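Local coordinates for protein TodX (PDB 3BS0) that probably carries toluene and other hydrophobic compounds across the outer membrane of Pseudomonas putida, as a beta-barrel member of the FadL family of transport proteins, at residues N44-G49 with P82-V87; A65-S70 with K112-Q117; G236-F241 with S280-L285. One frame throughout, in Å; residues are numbered along the deposited sequence.

Interaction 1 (N44-G49 with P82-V87)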
# COMPACT_ATOMS: atom_id res chain seq x y z
N ASN A 44 19.11 15.97 -16.24
CA ASN A 44 18.41 15.92 -14.97
C ASN A 44 16.96 15.61 -15.27
O ASN A 44 16.43 16.07 -16.28
CB ASN A 44 18.56 17.26 -14.26
CG ASN A 44 20.02 17.65 -14.07
OD1 ASN A 44 20.36 18.83 -14.11
ND2 ASN A 44 20.88 16.66 -13.86
N GLN A 45 16.32 14.83 -14.41
CA GLN A 45 14.94 14.45 -14.66
C GLN A 45 13.94 14.92 -13.64
O GLN A 45 14.00 14.53 -12.49
CB GLN A 45 14.82 12.93 -14.79
CG GLN A 45 15.52 12.27 -16.00
CD GLN A 45 17.02 12.11 -15.84
OE1 GLN A 45 17.51 11.78 -14.76
NE2 GLN A 45 17.76 12.32 -16.92
N PHE A 46 13.01 15.76 -14.05
CA PHE A 46 11.98 16.22 -13.13
C PHE A 46 10.74 15.35 -13.38
O PHE A 46 10.33 15.19 -14.53
CB PHE A 46 11.63 17.69 -13.38
CG PHE A 46 10.44 18.14 -12.61
CD1 PHE A 46 10.55 18.50 -11.27
CD2 PHE A 46 9.18 18.10 -13.19
CE1 PHE A 46 9.44 18.81 -10.52
CE2 PHE A 46 8.06 18.41 -12.44
CZ PHE A 46 8.19 18.76 -11.10
N GLU A 47 10.15 14.79 -12.32
CA GLU A 47 8.96 13.94 -12.51
C GLU A 47 7.75 14.31 -11.66
O GLU A 47 7.86 14.54 -10.45
CB GLU A 47 9.31 12.46 -12.30
CG GLU A 47 9.61 11.71 -13.61
CD GLU A 47 9.78 10.20 -13.41
OE1 GLU A 47 8.86 9.57 -12.85
OE2 GLU A 47 10.82 9.65 -13.82
N LEU A 48 6.59 14.33 -12.31
CA LEU A 48 5.32 14.68 -11.68
C LEU A 48 4.22 13.70 -12.04
O LEU A 48 3.94 13.48 -13.22
CB LEU A 48 4.90 16.08 -12.12
CG LEU A 48 5.12 17.12 -11.03
CD1 LEU A 48 4.99 18.51 -11.61
CD2 LEU A 48 4.09 16.89 -9.91
N GLY A 49 3.60 13.12 -11.01
CA GLY A 49 2.54 12.15 -11.25
C GLY A 49 1.40 12.04 -10.24
O GLY A 49 1.48 12.52 -9.12
N PRO A 82 -0.12 12.37 -5.04
CA PRO A 82 0.80 13.07 -5.94
C PRO A 82 2.19 12.45 -5.85
O PRO A 82 2.52 11.77 -4.86
CB PRO A 82 0.77 14.49 -5.40
CG PRO A 82 0.71 14.25 -3.90
CD PRO A 82 -0.34 13.15 -3.80
N GLN A 83 3.01 12.67 -6.88
CA GLN A 83 4.36 12.14 -6.87
C GLN A 83 5.29 13.13 -7.54
O GLN A 83 5.19 13.39 -8.74
CB GLN A 83 4.39 10.77 -7.55
CG GLN A 83 3.05 10.02 -7.43
CD GLN A 83 3.20 8.52 -7.30
OE1 GLN A 83 3.82 7.86 -8.14
NE2 GLN A 83 2.61 7.96 -6.24
N LEU A 84 6.16 13.72 -6.72
CA LEU A 84 7.15 14.69 -7.16
C LEU A 84 8.55 14.13 -6.92
O LEU A 84 8.80 13.48 -5.91
CB LEU A 84 6.99 15.98 -6.37
CG LEU A 84 6.12 17.06 -6.99
CD1 LEU A 84 5.60 17.97 -5.89
CD2 LEU A 84 6.94 17.83 -8.01
N SER A 85 9.45 14.37 -7.86
CA SER A 85 10.81 13.88 -7.71
C SER A 85 11.73 14.47 -8.75
O SER A 85 11.31 14.80 -9.88
CB SER A 85 10.86 12.35 -7.77
OG SER A 85 10.54 11.87 -9.06
N TYR A 86 12.99 14.59 -8.37
CA TYR A 86 14.02 15.13 -9.24
C TYR A 86 15.29 14.30 -9.13
O TYR A 86 15.73 13.96 -8.03
CB TYR A 86 14.30 16.58 -8.84
CG TYR A 86 15.24 17.31 -9.76
CD1 TYR A 86 14.81 17.76 -11.01
CD2 TYR A 86 16.55 17.58 -9.38
CE1 TYR A 86 15.67 18.47 -11.85
CE2 TYR A 86 17.42 18.28 -10.21
CZ TYR A 86 16.98 18.73 -11.44
OH TYR A 86 17.84 19.45 -12.25
N VAL A 87 15.87 13.98 -10.28
CA VAL A 87 17.11 13.22 -10.33
C VAL A 87 18.15 14.04 -11.08
O VAL A 87 17.90 14.53 -12.18
CB VAL A 87 16.89 11.88 -11.02
CG1 VAL A 87 18.24 11.23 -11.32
CG2 VAL A 87 16.05 10.98 -10.13
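Phe46 and Tyr86 sit side-on: Tyr86 CD1 lies near the plane of the Phe46 ring, 4.0 Å from Phe46 CB, and Phe46 CA and CB in turn sit at the edge of Tyr86. Leu48 CD1 occupies another part of the Phe46 edge, in plane, while Leu84 CD2 comes up obliquely to 3.5 Å from Phe46 CZ. Both aromatic side chains stand anti to their backbone nitrogens (chi1 171° for Phe46, -174° for Tyr86), which carries Phe46 back toward Leu84 and Tyr86 on toward Asn44 CB. Leu48 and Leu84 lie side by side, CD2 to CD2 at 3.6 Å, completing a largely apolar surface that probably faces lipid.

Beneath them the strands run antiparallel with paired backbone bonds, the one from Gln83 N to Gly49 O weak; Glu47 N reaches Ser85 O at 2.7 Å. The other face is more polar. There the bent side chain of Gln45 brings OE1 to 3.6 Å from Val87 CG1, and Glu47 CB packs against Ser85 OG, but the polar ends of Glu47 and Ser85 both turn to Asn27, consistent with the N-terminal segment filling the barrel lumen, as in FadL.

Strand 417-433 flanks residues 44-49, adding a cation-pi contact from Lys431 to Phe46, and strand 93-108 flanks residues 82-87, so the pair lies in the wall beside the seam where strand 44-60 meets the last strand, 417-433.

Interaction 2 (A65-S70 with K112-Q117). Unlike the reference sequence in segment 65-70: Ala67 (reference Pro).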
# COMPACT_ATOMS: atom_id res chain seq x y z
N ALA A 65 -28.14 -9.73 2.71
CA ALA A 65 -27.89 -8.29 2.80
C ALA A 65 -26.48 -8.00 2.29
O ALA A 65 -25.58 -8.80 2.48
CB ALA A 65 -28.03 -7.82 4.24
N GLU A 66 -26.30 -6.88 1.61
CA GLU A 66 -24.97 -6.55 1.13
C GLU A 66 -24.51 -5.15 1.50
O GLU A 66 -25.30 -4.21 1.62
CB GLU A 66 -24.86 -6.75 -0.39
CG GLU A 66 -25.49 -5.67 -1.26
CD GLU A 66 -25.33 -5.96 -2.76
OE1 GLU A 66 -24.16 -6.02 -3.23
OE2 GLU A 66 -26.37 -6.15 -3.46
N ALA A 67 -23.21 -5.04 1.71
CA ALA A 67 -22.56 -3.79 2.02
C ALA A 67 -21.47 -3.73 0.97
O ALA A 67 -20.71 -4.68 0.80
CB ALA A 67 -21.95 -3.85 3.40
N LYS A 68 -21.41 -2.63 0.25
CA LYS A 68 -20.39 -2.51 -0.77
C LYS A 68 -19.64 -1.23 -0.56
O LYS A 68 -20.18 -0.28 0.00
CB LYS A 68 -21.02 -2.51 -2.17
CG LYS A 68 -22.24 -1.63 -2.31
CD LYS A 68 -22.67 -1.55 -3.76
CE LYS A 68 -24.19 -1.65 -3.88
NZ LYS A 68 -24.88 -0.68 -2.96
N SER A 69 -18.39 -1.24 -0.98
CA SER A 69 -17.54 -0.07 -0.88
C SER A 69 -16.97 0.24 -2.24
O SER A 69 -16.41 -0.63 -2.90
CB SER A 69 -16.40 -0.31 0.10
OG SER A 69 -15.36 0.61 -0.16
N SER A 70 -17.13 1.48 -2.65
CA SER A 70 -16.65 2.01 -3.92
C SER A 70 -17.62 3.13 -4.20
O SER A 70 -17.31 4.10 -4.90
CB SER A 70 -16.74 0.96 -5.03
OG SER A 70 -18.07 0.55 -5.26
N LYS A 112 -25.53 2.81 6.35
CA LYS A 112 -26.86 2.20 6.17
C LYS A 112 -26.77 0.69 6.00
O LYS A 112 -27.79 0.03 5.86
CB LYS A 112 -27.58 2.81 4.96
CG LYS A 112 -27.53 4.33 4.94
CD LYS A 112 -28.22 4.88 3.72
CE LYS A 112 -29.73 4.64 3.75
NZ LYS A 112 -30.39 5.14 2.50
N SER A 113 -25.56 0.15 6.02
CA SER A 113 -25.33 -1.28 5.85
C SER A 113 -25.45 -2.14 7.13
O SER A 113 -25.50 -1.61 8.25
CB SER A 113 -23.95 -1.49 5.24
OG SER A 113 -23.50 -2.79 5.55
N PHE A 114 -25.46 -3.46 6.96
CA PHE A 114 -25.60 -4.36 8.08
C PHE A 114 -24.36 -4.30 8.96
O PHE A 114 -24.42 -4.57 10.16
CB PHE A 114 -25.87 -5.80 7.63
CG PHE A 114 -24.70 -6.50 6.98
CD1 PHE A 114 -24.48 -6.42 5.61
CD2 PHE A 114 -23.82 -7.26 7.75
CE1 PHE A 114 -23.42 -7.09 5.01
CE2 PHE A 114 -22.75 -7.93 7.16
CZ PHE A 114 -22.55 -7.84 5.78
N LEU A 115 -23.22 -3.94 8.36
CA LEU A 115 -21.98 -3.83 9.12
C LEU A 115 -22.18 -2.77 10.21
O LEU A 115 -21.45 -2.74 11.21
CB LEU A 115 -20.83 -3.43 8.20
CG LEU A 115 -20.45 -4.40 7.08
CD1 LEU A 115 -19.45 -3.73 6.17
CD2 LEU A 115 -19.87 -5.68 7.65
N SER A 116 -23.17 -1.90 10.01
CA SER A 116 -23.46 -0.85 10.99
C SER A 116 -24.65 -1.20 11.89
O SER A 116 -25.35 -0.31 12.38
CB SER A 116 -23.71 0.49 10.30
OG SER A 116 -22.52 1.03 9.76
N GLN A 117 -24.94 -2.49 12.04
CA GLN A 117 -26.00 -2.83 12.98
C GLN A 117 -25.49 -3.62 14.16
O GLN A 117 -24.44 -4.27 14.12
CB GLN A 117 -27.23 -3.53 12.34
CG GLN A 117 -27.10 -4.43 11.16
CD GLN A 117 -28.45 -4.56 10.43
OE1 GLN A 117 -28.72 -5.56 9.76
NE2 GLN A 117 -29.30 -3.55 10.56
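Ala67 and Ser113 mark the nearest approach of the two backbones, their CA atoms 5.4 Å apart, and no hydrogen bond spans the gap. Residues 66-69 form a short extended strand, whereas residues 112-117 belong to a loop that makes a single 3-10 turn at Phe114 and Leu115. The turn begins as an ST turn: Leu115 N donates to Ser113 OG at 3.0 Å, although the position of that hydroxyl is less certain than the rest. What results is a compact loop set against a strand, joined by van der Waals packing.

Phe114 supplies most of the loop's half of the contact. Its CG lies between the backbone N and the carbonyl carbon (chi1 71°), and this brings the ring's CE1 corner up to the strand. That corner does the touching: Ala67 N lies at the ring edge, near its plane and 3.9 Å from CE1, with Glu66 C alongside. Ala65 O approaches the same corner obliquely at 3.7 Å, and Ala65 CB stands 4.1 Å from Phe114 CD1.

Ala67 is the strand's principal contribution. Its methyl points into the loop, where CB meets Phe114 CE1 at 3.9 Å and Leu115 CD1 at 3.7 Å. Leu115 CG in turn rests over one face of the Phe114 ring, displaced toward the rim, so leucine and ring together cradle the alanine. Glu66 turns the opposite way and forms a salt bridge with Lys58.

Strand 66-69 pairs with the far end of strand 44-60, from which Val59 also packs on Phe114. Tyr109, of the same loop, touches Leu115. Leu416 reaches the Phe114 ring and Pro368 touches Leu115, so the loop between strands 93-108 and 129-143 is wedged between this hairpin and other loops.

Interaction 3 (G236-F241 with S280-L285)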
# COMPACT_ATOMS: atom_id res chain seq x y z
N GLY A 236 19.26 -7.59 -12.79
CA GLY A 236 19.19 -6.71 -11.64
C GLY A 236 18.80 -7.36 -10.32
O GLY A 236 18.27 -8.46 -10.27
N ALA A 237 19.08 -6.64 -9.24
CA ALA A 237 18.77 -7.10 -7.90
C ALA A 237 18.86 -5.94 -6.90
O ALA A 237 19.66 -5.02 -7.08
CB ALA A 237 19.73 -8.21 -7.51
N MET A 238 18.04 -6.01 -5.86
CA MET A 238 18.02 -4.97 -4.83
C MET A 238 17.52 -5.52 -3.50
O MET A 238 16.63 -6.37 -3.46
CB MET A 238 17.12 -3.82 -5.25
CG MET A 238 15.67 -4.22 -5.34
SD MET A 238 15.01 -4.24 -7.01
CE MET A 238 16.01 -5.39 -7.80
N TYR A 239 18.08 -5.03 -2.41
CA TYR A 239 17.66 -5.46 -1.10
C TYR A 239 17.01 -4.29 -0.39
O TYR A 239 17.51 -3.18 -0.45
CB TYR A 239 18.85 -5.93 -0.27
CG TYR A 239 18.48 -6.19 1.17
CD1 TYR A 239 17.61 -7.22 1.51
CD2 TYR A 239 19.01 -5.41 2.19
CE1 TYR A 239 17.28 -7.48 2.85
CE2 TYR A 239 18.69 -5.65 3.53
CZ TYR A 239 17.83 -6.69 3.86
OH TYR A 239 17.56 -6.95 5.18
N ASN A 240 15.90 -4.56 0.29
CA ASN A 240 15.18 -3.53 1.00
C ASN A 240 15.27 -3.77 2.50
O ASN A 240 15.09 -4.90 2.96
CB ASN A 240 13.72 -3.52 0.55
CG ASN A 240 13.08 -2.17 0.65
OD1 ASN A 240 12.07 -1.90 0.02
ND2 ASN A 240 13.67 -1.30 1.45
N PHE A 241 15.56 -2.71 3.24
CA PHE A 241 15.68 -2.78 4.70
C PHE A 241 14.33 -2.77 5.40
O PHE A 241 13.36 -2.22 4.88
CB PHE A 241 16.53 -1.62 5.21
CG PHE A 241 18.01 -1.85 5.11
CD1 PHE A 241 18.61 -2.06 3.87
CD2 PHE A 241 18.80 -1.89 6.25
CE1 PHE A 241 19.98 -2.30 3.78
CE2 PHE A 241 20.17 -2.12 6.17
CZ PHE A 241 20.76 -2.33 4.92
N SER A 280 12.76 -7.05 1.64
CA SER A 280 12.43 -7.79 0.44
C SER A 280 13.69 -7.95 -0.39
O SER A 280 14.57 -7.09 -0.37
CB SER A 280 11.37 -7.04 -0.38
OG SER A 280 10.22 -6.76 0.39
N LEU A 281 13.78 -9.06 -1.09
CA LEU A 281 14.92 -9.35 -1.94
C LEU A 281 14.32 -9.49 -3.33
O LEU A 281 13.27 -10.12 -3.49
CB LEU A 281 15.59 -10.65 -1.50
CG LEU A 281 17.10 -10.73 -1.71
CD1 LEU A 281 17.40 -10.63 -3.19
CD2 LEU A 281 17.78 -9.61 -0.95
N THR A 282 14.95 -8.89 -4.33
CA THR A 282 14.38 -8.98 -5.67
C THR A 282 15.41 -9.31 -6.73
O THR A 282 16.48 -8.70 -6.79
CB THR A 282 13.70 -7.65 -6.05
OG1 THR A 282 13.16 -7.04 -4.87
CG2 THR A 282 12.58 -7.90 -7.05
N LEU A 283 15.08 -10.29 -7.57
CA LEU A 283 15.99 -10.71 -8.63
C LEU A 283 15.25 -10.71 -9.96
O LEU A 283 14.09 -11.13 -10.02
CB LEU A 283 16.54 -12.11 -8.33
CG LEU A 283 17.47 -12.21 -7.11
CD1 LEU A 283 17.97 -13.63 -6.96
CD2 LEU A 283 18.65 -11.26 -7.26
N GLY A 284 15.90 -10.23 -11.02
CA GLY A 284 15.26 -10.19 -12.32
C GLY A 284 16.17 -9.95 -13.51
O GLY A 284 17.40 -9.86 -13.38
N LEU A 285 15.56 -9.85 -14.69
CA LEU A 285 16.31 -9.62 -15.92
C LEU A 285 15.44 -9.05 -17.03
O LEU A 285 14.29 -9.46 -17.21
CB LEU A 285 16.96 -10.92 -16.40
CG LEU A 285 16.05 -12.10 -16.79
CD1 LEU A 285 16.46 -12.64 -18.14
CD2 LEU A 285 16.13 -13.18 -15.72
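Ser280 opens its strand opposite Asn240, whose backbone N donates to Ser280 O at 2.9 Å; the return bond is long and weak, so the pairing is loose at this end. The next residue, Leu281, turns to the other face of the sheet and meets Tyr239. The two side chains cross at about a right angle, Leu281 CD2 standing 3.4 Å from Tyr239 CD1 and oblique to the ring, while Phe241 offers one face of its own ring to CE2 of the same tyrosine.

Thr282 is gripped more evenly. Thr282 N donates to Met238 O and Met238 N to Thr282 O, each at 3.2 Å, and Met238 N approaches Thr282 O in the carbonyl plane, on a lone pair. Above these bonds the methionine folds back over its partner: with CG between the backbone N and carbonyl carbon (chi1 66°) and further bends at chi2 and chi3, the chain lays SD and then CE beside the threonine, CE ending 3.7 Å from Thr282 CB.

Leu283 shares its face with Leu281, and its CD2 packs on the methyl of Ala237. Gly284 then pairs with Gly236, glycine facing glycine. Gly236 N points almost straight at Gly284 O (N-H...O angle 170°), yet it arrives 46° above the carbonyl plane.

Strands 214-228 and 293-302 flank the pair, with Leu223 touching Tyr239 and Lys300 touching Thr282. Ser21 and Asn33, from the N-terminal part of the chain, lie against Met238, which suggests that this face looks into the lumen while Tyr239, Leu281 and Leu283 look outward. Antiparallel neighbours with one face on the lumen side and an apolar face outward are as expected of a transmembrane beta-barrel wall, here of the FadL family.

From the N terminus, strand 44-60 starts in interaction 1 and leads to strand 66-69, the first partner of interaction 2, before the chain returns through residues 82-87 to close interaction 1. Strand 93-108 then delivers residues 112-117, which close interaction 2; the two loops therefore cross. Their centres lie about 40 Å apart on opposite sides of the chain's centre, so strand 44-60 spans the distance between them. Interaction 3 follows in series, closing a loop that contains strands 244-257 and 263-272. Its centre is about 23 Å from that of interaction 1. Interactions 1 and 3 join wall strands, whereas interaction 2 packs a connecting loop against a hairpin.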